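Local coordinates for ABC transporter, substrate binding protein (Mannopine) (Agrobacterium fabrum, PDB 5L9S) that probably serves as the periplasmic substrate-binding component of an ABC transporter, capturing the opine mannopine for delivery into the cell, at residues C85-N90 with L253-L258; L113-K116 with S122-Q125. One frame throughout, in Å; residues are numbered along the deposited sequence.

Contact 1. Residues C85-N90 with L253-L258; sequences CMQFIN and LIEFWL
The Phe88 ring lies between two aliphatic groups. Leu258 CD1 sits over one face, displaced from the ring centre, while Gln87 CG from the ring's own segment lies on the opposite face. The leucine methyl makes a CH-pi contact, with Leu258 CD1 3.8 Å from the centroid of the Phe88 ring and 17° off the ring normal. Its nearest ring atom is Phe88 CE2, 3.7 Å from Leu258 CD1. The leucine crosses the ring at about a right angle, with Leu258 CB 3.7 Å from Phe88 CE1. At the far end of the ring the methylene of Glu255 closes in obliquely, with Phe88 CZ 3.9 Å from Glu255 CG. Glu255 and Leu258 are one helical turn apart, and the ring spans that turn. Phe88 has CG anti to its carbonyl carbon (chi1 -63°), and the ring extends toward the helix, as the CB already does. The extended Glu255 chain lends only its aliphatic part to the aromatic contact; its carboxylate, turned 72° from the ring plane, continues outward, and Glu255 OE2 forms a salt bridge with Arg259. The same arginine touches Phe88 with its side chain and makes a weak hydrogen bond to the carbonyl oxygen of Gln87, so the polar rim of the contact converges on one guanidinium group. Phe84 meets the Phe88 ring at a steep angle, and Leu94 touches both Phe88 and Leu258. A disulfide to Cys99 ties down Cys85, at the start of the loop. Here a phenylalanine from a loop that follows a disulfide-bonded cysteine packs against the last turn of helix 247-258, within one lobe of a bilobal periplasmic binding protein.

Contact 2. Residues L113-K116 with S122-Q125; sequences LAYK and SNPQ. With ACT (acetate ion), chain C.
Strand 113-116 and the returning loop 122-125 run in opposite directions, Tyr115 facing Asn123 at a CA-to-CA distance of 7.1 Å, a spacing filled by side chains. The Tyr115 ring is the centrepiece. Its CG takes the position between backbone N and carbonyl carbon (chi1 50°), which turns the ring toward the loop. Asn123 CB lies over one face, only 3.4 Å from Tyr115 CE1, in a CH-pi contact, and the asparagine amide continues almost parallel to the ring, the two planes differing by 9°. Pro124 slides past the root of the tyrosine, its CD 3.8 Å from Tyr115 CG, while Pro124 O approaches Tyr115 CE2 obliquely at 3.2 Å. Leu113 CD2 rests against the backbone, 3.7 Å from Gln125 C. Gln125 starts away from the strand but bends at chi2 (-51°), bringing its amide back to the phenol. There Gln125 NE2 donates a weak, nearly straight hydrogen bond of 3.2 Å to Tyr115 OH, and another weak one to Asn123 O. The strand's own backbone bonds go to Gly225 and Ser227 and to Arg205 and Gly207, so the loop covers a face of the sheet. Tyr115 OH donates to OXT of an acetate, probably from the crystallisation liquor, at 2.9 Å. The phenol thus accepts from an amide and gives to an anion, a pairing of donor and acceptor in which each bond may modestly strengthen the other.

Overall arrangement
From the N terminus, the chain first passes 85-90, whose partner 253-258 comes 163 residues later; contact 1 therefore closes a very long loop. Within that loop, strand 103-116 carries the chain to the other side of the molecule, where contact 2 closes a short loop of five residues. The two neither cross nor touch: their centres are 38 Å apart, on opposite sides of the chain's centre. The return route includes the long, interrupted strand 224-240, which pairs antiparallel with 103-116, before helix 247-258 completes contact 1. The long closure joins the loop after helix 82-85 to helix 247-258, and the short one joins the end of strand 103-116 to the loop before helix 127-130.

Contact 1. Residues C85-N90 with L253-L258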
loop_
_atom_site.group_PDB
_atom_site.type_symbol
_atom_site.label_atom_id
_atom_site.label_comp_id
_atom_site.label_asym_id
_atom_site.label_seq_id
_atom_site.Cartn_x
_atom_site.Cartn_y
_atom_site.Cartn_z
ATOM N N CYS A 85 -1.267 -20.093 -6.450
ATOM C CA CYS A 85 -2.321 -19.091 -6.394
ATOM C C CYS A 85 -3.717 -19.591 -6.742
ATOM O O CYS A 85 -4.704 -19.021 -6.264
ATOM C CB CYS A 85 -1.936 -17.915 -7.282
ATOM S SG CYS A 85 -0.491 -16.994 -6.696
ATOM N N MET A 86 -3.795 -20.594 -7.629
ATOM C CA MET A 86 -5.018 -21.213 -8.132
ATOM C C MET A 86 -5.919 -21.755 -7.029
ATOM O O MET A 86 -7.135 -21.606 -7.123
ATOM C CB MET A 86 -4.679 -22.311 -9.154
ATOM C CG MET A 86 -4.442 -21.769 -10.547
ATOM S SD MET A 86 -3.548 -22.897 -11.644
ATOM C CE MET A 86 -3.022 -21.753 -12.899
ATOM N N GLN A 87 -5.309 -22.326 -5.963
ATOM C CA GLN A 87 -5.988 -22.916 -4.804
ATOM C C GLN A 87 -6.820 -21.905 -3.986
ATOM O O GLN A 87 -7.625 -22.321 -3.151
ATOM C CB GLN A 87 -4.992 -23.686 -3.905
ATOM C CG GLN A 87 -4.291 -22.839 -2.840
ATOM C CD GLN A 87 -3.386 -23.622 -1.918
ATOM O OE1 GLN A 87 -2.251 -23.224 -1.660
ATOM N NE2 GLN A 87 -3.869 -24.730 -1.364
ATOM N N PHE A 88 -6.644 -20.602 -4.226
ATOM C CA PHE A 88 -7.392 -19.575 -3.506
ATOM C C PHE A 88 -8.592 -19.029 -4.307
ATOM O O PHE A 88 -9.049 -17.903 -4.062
ATOM C CB PHE A 88 -6.449 -18.463 -3.015
ATOM C CG PHE A 88 -5.429 -18.961 -2.022
ATOM C CD1 PHE A 88 -5.798 -19.272 -0.718
ATOM C CD2 PHE A 88 -4.108 -19.150 -2.397
ATOM C CE1 PHE A 88 -4.856 -19.757 0.199
ATOM C CE2 PHE A 88 -3.169 -19.627 -1.479
ATOM C CZ PHE A 88 -3.547 -19.928 -0.186
ATOM N N ILE A 89 -9.119 -19.852 -5.248
ATOM C CA ILE A 89 -10.308 -19.570 -6.079
ATOM C C ILE A 89 -11.398 -20.643 -5.725
ATOM O O ILE A 89 -12.164 -21.124 -6.560
ATOM C CB ILE A 89 -9.980 -19.376 -7.611
ATOM C CG1 ILE A 89 -8.735 -18.440 -7.851
ATOM C CG2 ILE A 89 -11.207 -18.905 -8.431
ATOM C CD1 ILE A 89 -8.816 -16.917 -7.331
ATOM N N ASN A 90 -11.404 -21.003 -4.428
ATOM C CA ASN A 90 -12.316 -21.892 -3.705
ATOM C C ASN A 90 -13.206 -20.955 -2.876
ATOM O O ASN A 90 -14.262 -21.352 -2.379
ATOM C CB ASN A 90 -11.513 -22.830 -2.759
ATOM C CG ASN A 90 -10.973 -22.188 -1.484
ATOM O OD1 ASN A 90 -11.425 -22.491 -0.373
ATOM N ND2 ASN A 90 -10.003 -21.283 -1.604
ATOM N N LEU A 253 3.207 -21.241 5.401
ATOM C CA LEU A 253 3.175 -19.983 6.141
ATOM C C LEU A 253 2.331 -18.962 5.381
ATOM O O LEU A 253 1.568 -18.219 6.012
ATOM C CB LEU A 253 4.601 -19.465 6.432
ATOM C CG LEU A 253 4.719 -18.161 7.229
ATOM C CD1 LEU A 253 4.147 -18.288 8.614
ATOM C CD2 LEU A 253 6.130 -17.714 7.313
ATOM N N ILE A 254 2.437 -18.959 4.026
ATOM C CA ILE A 254 1.645 -18.089 3.152
ATOM C C ILE A 254 0.159 -18.482 3.229
ATOM O O ILE A 254 -0.682 -17.619 3.485
ATOM C CB ILE A 254 2.177 -18.098 1.697
ATOM C CG1 ILE A 254 3.589 -17.476 1.615
ATOM C CG2 ILE A 254 1.190 -17.365 0.760
ATOM C CD1 ILE A 254 4.151 -17.338 0.174
ATOM N N GLU A 255 -0.150 -19.787 3.017
ATOM C CA GLU A 255 -1.500 -20.366 3.069
ATOM C C GLU A 255 -2.151 -20.053 4.410
ATOM O O GLU A 255 -3.333 -19.686 4.434
ATOM C CB GLU A 255 -1.452 -21.892 2.845
ATOM C CG GLU A 255 -2.810 -22.535 2.577
ATOM C CD GLU A 255 -2.886 -24.053 2.569
ATOM O OE1 GLU A 255 -1.880 -24.718 2.225
ATOM O OE2 GLU A 255 -3.982 -24.577 2.873
ATOM N N PHE A 256 -1.359 -20.157 5.515
ATOM C CA PHE A 256 -1.799 -19.855 6.883
ATOM C C PHE A 256 -2.363 -18.449 6.979
ATOM O O PHE A 256 -3.397 -18.266 7.599
ATOM C CB PHE A 256 -0.662 -20.042 7.921
ATOM C CG PHE A 256 -1.110 -19.911 9.365
ATOM C CD1 PHE A 256 -1.704 -20.982 10.028
ATOM C CD2 PHE A 256 -0.960 -18.713 10.052
ATOM C CE1 PHE A 256 -2.143 -20.851 11.347
ATOM C CE2 PHE A 256 -1.397 -18.586 11.375
ATOM C CZ PHE A 256 -1.979 -19.657 12.015
ATOM N N TRP A 257 -1.672 -17.469 6.387
ATOM C CA TRP A 257 -2.064 -16.067 6.369
ATOM C C TRP A 257 -3.316 -15.856 5.533
ATOM O O TRP A 257 -4.279 -15.262 6.025
ATOM C CB TRP A 257 -0.908 -15.195 5.843
ATOM C CG TRP A 257 -1.291 -13.759 5.635
ATOM C CD1 TRP A 257 -1.648 -13.161 4.456
ATOM C CD2 TRP A 257 -1.423 -12.762 6.647
ATOM N NE1 TRP A 257 -2.011 -11.858 4.677
ATOM C CE2 TRP A 257 -1.877 -11.580 6.012
ATOM C CE3 TRP A 257 -1.218 -12.753 8.039
ATOM C CZ2 TRP A 257 -2.082 -10.385 6.714
ATOM C CZ3 TRP A 257 -1.401 -11.566 8.730
ATOM C CH2 TRP A 257 -1.796 -10.389 8.065
ATOM N N LEU A 258 -3.297 -16.310 4.263
ATOM C CA LEU A 258 -4.430 -16.099 3.355
ATOM C C LEU A 258 -5.751 -16.738 3.826
ATOM O O LEU A 258 -6.830 -16.161 3.616
ATOM C CB LEU A 258 -4.086 -16.534 1.920
ATOM C CG LEU A 258 -3.114 -15.621 1.190
ATOM C CD1 LEU A 258 -2.613 -16.276 -0.073
ATOM C CD2 LEU A 258 -3.732 -14.193 0.931
#

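Contact 2. Residues L113-K116 with S122-Q125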
loop_
_atom_site.group_PDB
_atom_site.type_symbol
_atom_site.label_atom_id
_atom_site.label_comp_id
_atom_site.label_asym_id
_atom_site.label_seq_id
_atom_site.Cartn_x
_atom_site.Cartn_y
_atom_site.Cartn_z
ATOM N N LEU A 113 -7.551 11.556 -0.044
ATOM C CA LEU A 113 -7.901 12.938 0.117
ATOM C C LEU A 113 -8.276 13.137 1.570
ATOM O O LEU A 113 -9.199 12.501 2.071
ATOM C CB LEU A 113 -9.098 13.265 -0.804
ATOM C CG LEU A 113 -9.744 14.651 -0.649
ATOM C CD1 LEU A 113 -8.821 15.728 -1.053
ATOM C CD2 LEU A 113 -10.959 14.745 -1.468
ATOM N N ALA A 114 -7.530 13.991 2.247
ATOM C CA ALA A 114 -7.757 14.364 3.629
ATOM C C ALA A 114 -7.890 15.891 3.638
ATOM O O ALA A 114 -7.322 16.580 2.779
ATOM C CB ALA A 114 -6.596 13.924 4.484
ATOM N N TYR A 115 -8.696 16.407 4.569
ATOM C CA TYR A 115 -8.998 17.828 4.688
ATOM C C TYR A 115 -9.196 18.282 6.141
ATOM O O TYR A 115 -9.563 17.472 7.002
ATOM C CB TYR A 115 -10.266 18.145 3.854
ATOM C CG TYR A 115 -11.412 17.201 4.142
ATOM C CD1 TYR A 115 -12.207 17.365 5.272
ATOM C CD2 TYR A 115 -11.670 16.113 3.315
ATOM C CE1 TYR A 115 -13.204 16.451 5.592
ATOM C CE2 TYR A 115 -12.676 15.191 3.623
ATOM C CZ TYR A 115 -13.457 15.379 4.752
ATOM O OH TYR A 115 -14.453 14.486 5.082
ATOM N N LYS A 116 -8.998 19.596 6.403
ATOM C CA LYS A 116 -9.323 20.181 7.717
ATOM C C LYS A 116 -10.819 20.461 7.690
ATOM O O LYS A 116 -11.310 21.006 6.700
ATOM C CB LYS A 116 -8.566 21.501 7.984
ATOM C CG LYS A 116 -8.733 22.007 9.416
ATOM C CD LYS A 116 -7.909 23.202 9.697
ATOM C CE LYS A 116 -8.267 23.847 11.018
ATOM N NZ LYS A 116 -7.436 25.054 11.288
ATOM N N SER A 122 -18.944 22.026 4.813
ATOM C CA SER A 122 -18.733 21.714 3.398
ATOM C C SER A 122 -17.271 21.338 3.152
ATOM O O SER A 122 -16.412 22.215 3.033
ATOM C CB SER A 122 -19.152 22.889 2.513
ATOM O OG SER A 122 -19.086 22.540 1.140
ATOM N N ASN A 123 -16.995 20.038 3.057
ATOM C CA ASN A 123 -15.644 19.542 2.851
ATOM C C ASN A 123 -15.463 18.839 1.497
ATOM O O ASN A 123 -16.444 18.346 0.932
ATOM C CB ASN A 123 -15.237 18.653 4.017
ATOM C CG ASN A 123 -15.430 19.302 5.357
ATOM O OD1 ASN A 123 -16.227 18.861 6.168
ATOM N ND2 ASN A 123 -14.718 20.380 5.606
ATOM N N PRO A 124 -14.233 18.833 0.924
ATOM C CA PRO A 124 -14.048 18.171 -0.382
ATOM C C PRO A 124 -14.173 16.655 -0.259
ATOM O O PRO A 124 -13.662 16.073 0.700
ATOM C CB PRO A 124 -12.635 18.584 -0.815
ATOM C CG PRO A 124 -12.101 19.449 0.262
ATOM C CD PRO A 124 -12.954 19.351 1.460
ATOM N N GLN A 125 -14.857 16.009 -1.216
ATOM C CA GLN A 125 -15.054 14.560 -1.125
ATOM C C GLN A 125 -14.420 13.770 -2.279
ATOM O O GLN A 125 -14.283 12.550 -2.179
ATOM C CB GLN A 125 -16.547 14.228 -0.948
ATOM C CG GLN A 125 -17.150 14.746 0.379
ATOM C CD GLN A 125 -16.329 14.358 1.597
ATOM O OE1 GLN A 125 -16.130 13.181 1.916
ATOM N NE2 GLN A 125 -15.819 15.347 2.312
HETATM C C ACT C . -16.507 14.903 7.808
HETATM O O ACT C . -15.479 14.230 8.154
HETATM O OXT ACT C . -16.636 15.549 6.721
HETATM C CH3 ACT C . -17.715 14.941 8.790
#